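Local coordinates for protein 'Carboxyl esterase 2 (Tuber melanosporum Mel28, PDB 5MIF) that probably hydrolyses carboxylic esters as a fungal carboxylesterase of the alpha/beta-hydrolase fold, at residues Y156-P159 with N160-Y164; D147-T151 with P152-Y156. One frame throughout, in Å; residues are numbered along the deposited sequence.

Interaction 1 of 2, residues Y156-P159 with N160-Y164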
loop_
_atom_site.group_PDB
_atom_site.type_symbol
_atom_site.label_atom_id
_atom_site.label_comp_id
_atom_site.label_asym_id
_atom_site.label_seq_id
_atom_site.Cartn_x
_atom_site.Cartn_y
_atom_site.Cartn_z
ATOM N N TYR A 156 3.328 -30.865 9.044
ATOM C CA TYR A 156 1.912 -30.585 8.849
ATOM C C TYR A 156 1.094 -31.772 9.342
ATOM O O TYR A 156 1.462 -32.917 9.081
ATOM C CB TYR A 156 1.621 -30.319 7.373
ATOM C CG TYR A 156 0.147 -30.328 7.043
ATOM C CD1 TYR A 156 -0.630 -29.193 7.235
ATOM C CD2 TYR A 156 -0.465 -31.476 6.552
ATOM C CE1 TYR A 156 -1.972 -29.200 6.963
ATOM C CE2 TYR A 156 -1.812 -31.493 6.269
ATOM C CZ TYR A 156 -2.560 -30.346 6.468
ATOM O OH TYR A 156 -3.902 -30.340 6.199
ATOM N N PRO A 157 -0.028 -31.519 10.036
ATOM C CA PRO A 157 -0.668 -30.255 10.415
ATOM C C PRO A 157 -0.357 -29.807 11.838
ATOM O O PRO A 157 -1.126 -29.041 12.420
ATOM C CB PRO A 157 -2.157 -30.595 10.295
ATOM C CG PRO A 157 -2.206 -32.017 10.798
ATOM C CD PRO A 157 -0.894 -32.671 10.358
ATOM N N VAL A 158 0.736 -30.294 12.412
ATOM C CA VAL A 158 1.011 -30.009 13.810
ATOM C C VAL A 158 1.292 -28.510 14.080
ATOM O O VAL A 158 0.726 -27.954 15.021
ATOM C CB VAL A 158 2.168 -30.913 14.333
ATOM C CG1 VAL A 158 2.616 -30.487 15.722
ATOM C CG2 VAL A 158 1.699 -32.370 14.358
ATOM N N PRO A 159 2.143 -27.846 13.266
ATOM C CA PRO A 159 2.308 -26.406 13.537
ATOM C C PRO A 159 0.981 -25.628 13.391
ATOM O O PRO A 159 0.716 -24.710 14.185
ATOM C CB PRO A 159 3.338 -25.960 12.496
ATOM C CG PRO A 159 4.115 -27.244 12.152
ATOM C CD PRO A 159 3.049 -28.317 12.192
ATOM N N ASN A 160 0.166 -26.002 12.407
ATOM C CA ASN A 160 -1.155 -25.419 12.243
ATOM C C ASN A 160 -2.004 -25.566 13.502
ATOM O O ASN A 160 -2.622 -24.601 13.965
ATOM C CB ASN A 160 -1.877 -26.074 11.068
ATOM C CG ASN A 160 -1.005 -26.141 9.823
ATOM O OD1 ASN A 160 0.047 -26.777 9.828
ATOM N ND2 ASN A 160 -1.444 -25.494 8.753
ATOM N N GLU A 161 -2.041 -26.782 14.045
ATOM C CA GLU A 161 -2.862 -27.069 15.215
ATOM C C GLU A 161 -2.269 -26.452 16.473
ATOM O O GLU A 161 -3.005 -26.107 17.397
ATOM C CB GLU A 161 -3.065 -28.575 15.384
ATOM C CG GLU A 161 -3.873 -29.230 14.248
ATOM C CD GLU A 161 -5.343 -28.811 14.206
ATOM O OE1 GLU A 161 -5.840 -28.199 15.171
ATOM O OE2 GLU A 161 -6.025 -29.132 13.212
ATOM N N GLN A 162 -0.944 -26.329 16.524
ATOM C CA GLN A 162 -0.317 -25.621 17.635
ATOM C C GLN A 162 -0.799 -24.173 17.644
ATOM O O GLN A 162 -1.210 -23.653 18.681
ATOM C CB GLN A 162 1.212 -25.647 17.526
ATOM C CG GLN A 162 1.864 -26.969 17.923
ATOM C CD GLN A 162 3.377 -26.884 17.910
ATOM O OE1 GLN A 162 3.971 -26.376 16.958
ATOM N NE2 GLN A 162 4.008 -27.348 18.986
ATOM N N CYS A 163 -0.741 -23.537 16.474
ATOM C CA CYS A 163 -1.158 -22.145 16.320
ATOM C C CYS A 163 -2.632 -21.998 16.648
ATOM O O CYS A 163 -3.027 -21.079 17.364
ATOM C CB CYS A 163 -0.883 -21.658 14.907
ATOM S SG CYS A 163 0.854 -21.467 14.562
ATOM N N TYR A 164 -3.442 -22.910 16.124
ATOM C CA TYR A 164 -4.862 -22.899 16.434
ATOM C C TYR A 164 -5.081 -23.042 17.937
ATOM O O TYR A 164 -5.839 -22.268 18.523
ATOM C CB TYR A 164 -5.610 -23.990 15.669
ATOM C CG TYR A 164 -7.072 -24.027 16.028
ATOM C CD1 TYR A 164 -7.964 -23.141 15.451
ATOM C CD2 TYR A 164 -7.554 -24.923 16.975
ATOM C CE1 TYR A 164 -9.301 -23.159 15.785
ATOM C CE2 TYR A 164 -8.883 -24.951 17.320
ATOM C CZ TYR A 164 -9.758 -24.065 16.725
ATOM O OH TYR A 164 -11.095 -24.087 17.073
#
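The Tyr156 ring and the Asn160 amide meet with their planes 87° apart. Amide oxygen OD1 of Asn160 approaches the ring obliquely, 3.6 Å from CD1 of Tyr156, while Asn160 ND2 lies 4.1 Å from Tyr156 CE1. One ring face is covered by CB of Pro157, 3.6 Å above the plane and over its centre; the cis peptide bond between the two residues lets the proline fold over the ring. Pro157 is the N-cap residue, and its carbonyl begins the helical bonding: Glu161 N donates to Pro157 O at 2.9 Å. Gln162 N to Val158 O and Cys163 N to Pro159 O continue the i to i+4 pattern. Asn160 CG stands beside its own backbone N, anti to the carbonyl carbon (chi1 -48°), which turns the amide back toward the preceding loop and the tyrosine ring. Buried OD1 finds no hydrogen-bond partner, whereas ND2 is held by Ser198 OG and Glu194 OE2. Replacing Asn160 with an alanine would probably leave Ser198 and Glu194 without this donor and open a gap beside the Tyr156 ring. This first turn of helix 158-173 packs against two helices: Cys163 touches Val199 and Glu161 salt-bridges to Arg206, both of helix 191-206, while Pro159 and Asn160 touch Phe251 of helix 241-251.

Interaction 2 of 2, residues D147-T151 with P152-Y156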
loop_
_atom_site.group_PDB
_atom_site.type_symbol
_atom_site.label_atom_id
_atom_site.label_comp_id
_atom_site.label_asym_id
_atom_site.label_seq_id
_atom_site.Cartn_x
_atom_site.Cartn_y
_atom_site.Cartn_z
ATOM N N ASP A 147 5.421 -19.320 19.044
ATOM C CA ASP A 147 6.695 -19.945 18.709
ATOM C C ASP A 147 6.489 -21.439 18.488
ATOM O O ASP A 147 6.928 -22.270 19.283
ATOM C CB ASP A 147 7.715 -19.666 19.829
ATOM C CG ASP A 147 9.160 -19.929 19.409
ATOM O OD1 ASP A 147 9.451 -20.090 18.203
ATOM O OD2 ASP A 147 10.021 -19.946 20.308
ATOM N N TYR A 148 5.786 -21.773 17.413
ATOM C CA TYR A 148 5.404 -23.152 17.125
ATOM C C TYR A 148 6.638 -24.020 16.794
ATOM O O TYR A 148 7.704 -23.500 16.435
ATOM C CB TYR A 148 4.400 -23.180 15.967
ATOM C CG TYR A 148 4.936 -22.501 14.726
ATOM C CD1 TYR A 148 5.679 -23.210 13.794
ATOM C CD2 TYR A 148 4.717 -21.143 14.497
ATOM C CE1 TYR A 148 6.175 -22.598 12.657
ATOM C CE2 TYR A 148 5.220 -20.515 13.358
ATOM C CZ TYR A 148 5.948 -21.245 12.448
ATOM O OH TYR A 148 6.452 -20.632 11.313
ATOM N N THR A 149 6.490 -25.335 16.890
ATOM C CA THR A 149 7.608 -26.240 16.632
ATOM C C THR A 149 7.981 -26.277 15.148
ATOM O O THR A 149 7.110 -26.356 14.275
ATOM C CB THR A 149 7.279 -27.662 17.097
ATOM O OG1 THR A 149 6.858 -27.620 18.463
ATOM C CG2 THR A 149 8.499 -28.564 16.961
ATOM N N LEU A 150 9.275 -26.218 14.864
ATOM C CA LEU A 150 9.762 -26.161 13.489
ATOM C C LEU A 150 9.945 -27.545 12.851
ATOM O O LEU A 150 10.164 -28.536 13.544
ATOM C CB LEU A 150 11.079 -25.387 13.457
ATOM C CG LEU A 150 10.931 -23.973 14.040
ATOM C CD1 LEU A 150 12.268 -23.287 14.268
ATOM C CD2 LEU A 150 10.083 -23.116 13.110
ATOM N N THR A 151 9.871 -27.609 11.526
ATOM C CA THR A 151 10.172 -28.841 10.805
ATOM C C THR A 151 11.687 -29.104 10.826
ATOM O O THR A 151 12.473 -28.168 10.942
ATOM C CB THR A 151 9.683 -28.774 9.352
ATOM O OG1 THR A 151 10.418 -27.759 8.662
ATOM C CG2 THR A 151 8.191 -28.456 9.289
ATOM N N PRO A 152 12.103 -30.384 10.728
ATOM C CA PRO A 152 11.237 -31.564 10.618
ATOM C C PRO A 152 10.946 -32.242 11.954
ATOM O O PRO A 152 10.499 -33.394 11.946
ATOM C CB PRO A 152 12.058 -32.495 9.718
ATOM C CG PRO A 152 13.485 -32.195 10.124
ATOM C CD PRO A 152 13.527 -30.734 10.548
ATOM N N LYS A 153 11.164 -31.553 13.072
ATOM C CA LYS A 153 10.819 -32.108 14.380
ATOM C C LYS A 153 9.337 -32.493 14.404
ATOM O O LYS A 153 8.945 -33.484 15.017
ATOM C CB LYS A 153 11.154 -31.116 15.487
ATOM C CG LYS A 153 12.546 -30.543 15.289
ATOM C CD LYS A 153 13.142 -29.882 16.526
ATOM C CE LYS A 153 14.591 -29.487 16.228
ATOM N NZ LYS A 153 14.759 -29.212 14.756
ATOM N N VAL A 154 8.512 -31.687 13.742
ATOM C CA VAL A 154 7.130 -32.056 13.462
ATOM C C VAL A 154 6.838 -31.780 11.993
ATOM O O VAL A 154 7.691 -31.268 11.270
ATOM C CB VAL A 154 6.133 -31.281 14.337
ATOM C CG1 VAL A 154 6.336 -31.613 15.812
ATOM C CG2 VAL A 154 6.248 -29.769 14.068
ATOM N N ALA A 155 5.644 -32.151 11.545
ATOM C CA ALA A 155 5.218 -31.837 10.190
ATOM C C ALA A 155 3.773 -31.372 10.186
ATOM O O ALA A 155 3.068 -31.484 11.201
ATOM C CB ALA A 155 5.377 -33.053 9.282
ATOM N N TYR A 156 3.328 -30.865 9.044
ATOM C CA TYR A 156 1.912 -30.585 8.849
ATOM C C TYR A 156 1.094 -31.772 9.342
ATOM O O TYR A 156 1.462 -32.917 9.081
ATOM C CB TYR A 156 1.621 -30.319 7.373
ATOM C CG TYR A 156 0.147 -30.328 7.043
ATOM C CD1 TYR A 156 -0.630 -29.193 7.235
ATOM C CD2 TYR A 156 -0.465 -31.476 6.552
ATOM C CE1 TYR A 156 -1.972 -29.200 6.963
ATOM C CE2 TYR A 156 -1.812 -31.493 6.269
ATOM C CZ TYR A 156 -2.560 -30.346 6.468
ATOM O OH TYR A 156 -3.902 -30.340 6.199
#
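Thr149 and Val154 pack with their side chains crossing at about a right angle. Methyl CG2 of Val154 lies 3.8 Å from Thr149 CB, and methyl CG2 of Thr149 is 3.9 Å from Val154 CG1. Placing Thr149 CG2 opposite its backbone N (OG1 chi1 -53°) directs that methyl at the valine. Val154 CG2 also comes within 3.5 Å of Thr149 O. Next to this apolar pair, Thr151 offers CA and CG2 to the carbonyl of Val154; the CA-H...O contact between Thr151 CA and Val154 O measures 3.5 Å, with 146° at the hydrogen. What brings the two arms together is the cis peptide bond before Pro152, seen in the 2.9 Å separation of Thr151 CA and Pro152 CA. The turn is closed by a weak hydrogen bond from Lys153 N to Leu150 O, 3.2 Å long and bent to 121°. Farther out, Arg61 NH1 binds Thr151 O, the backbone of Thr151 bonds with that of Trp120, and Tyr148 stacks on His116. With cis Pro152 in third place and that weak closing bond, Leu150-Thr151-Pro152-Lys153 fits a type VIa turn. The sequence Asp-Tyr-Thr-Leu-Thr-Pro resembles the Asp-Tyr-Arg-Leu-Ala-Pro motif of hormone-sensitive-lipase-like esterases.

How the interactions relate
Tyr156 ends interaction 2 and opens interaction 1, so the two form one path from strand 142-147 into helix 158-173, with centres about 8 Å apart. They also touch directly. Gln162 OE1 lies 2.7 Å from Thr149 N, a probable hydrogen bond tying the helix to the start of the loop, and Pro159 CG packs 3.8 Å from Val154 CG2. Each contains a cis proline, Pro152 in the turn and Pro157 at the N-cap. Cys163 brings interaction 1 near, without touching, the putative nucleophile elbow around Ser190. Segment 147-151 reaches the probable oxyanion-hole region through Tyr148, whose OH hydrogen-bonds to O of His116, the first residue of a His-Gly-Gly-Gly sequence like that of related esterases.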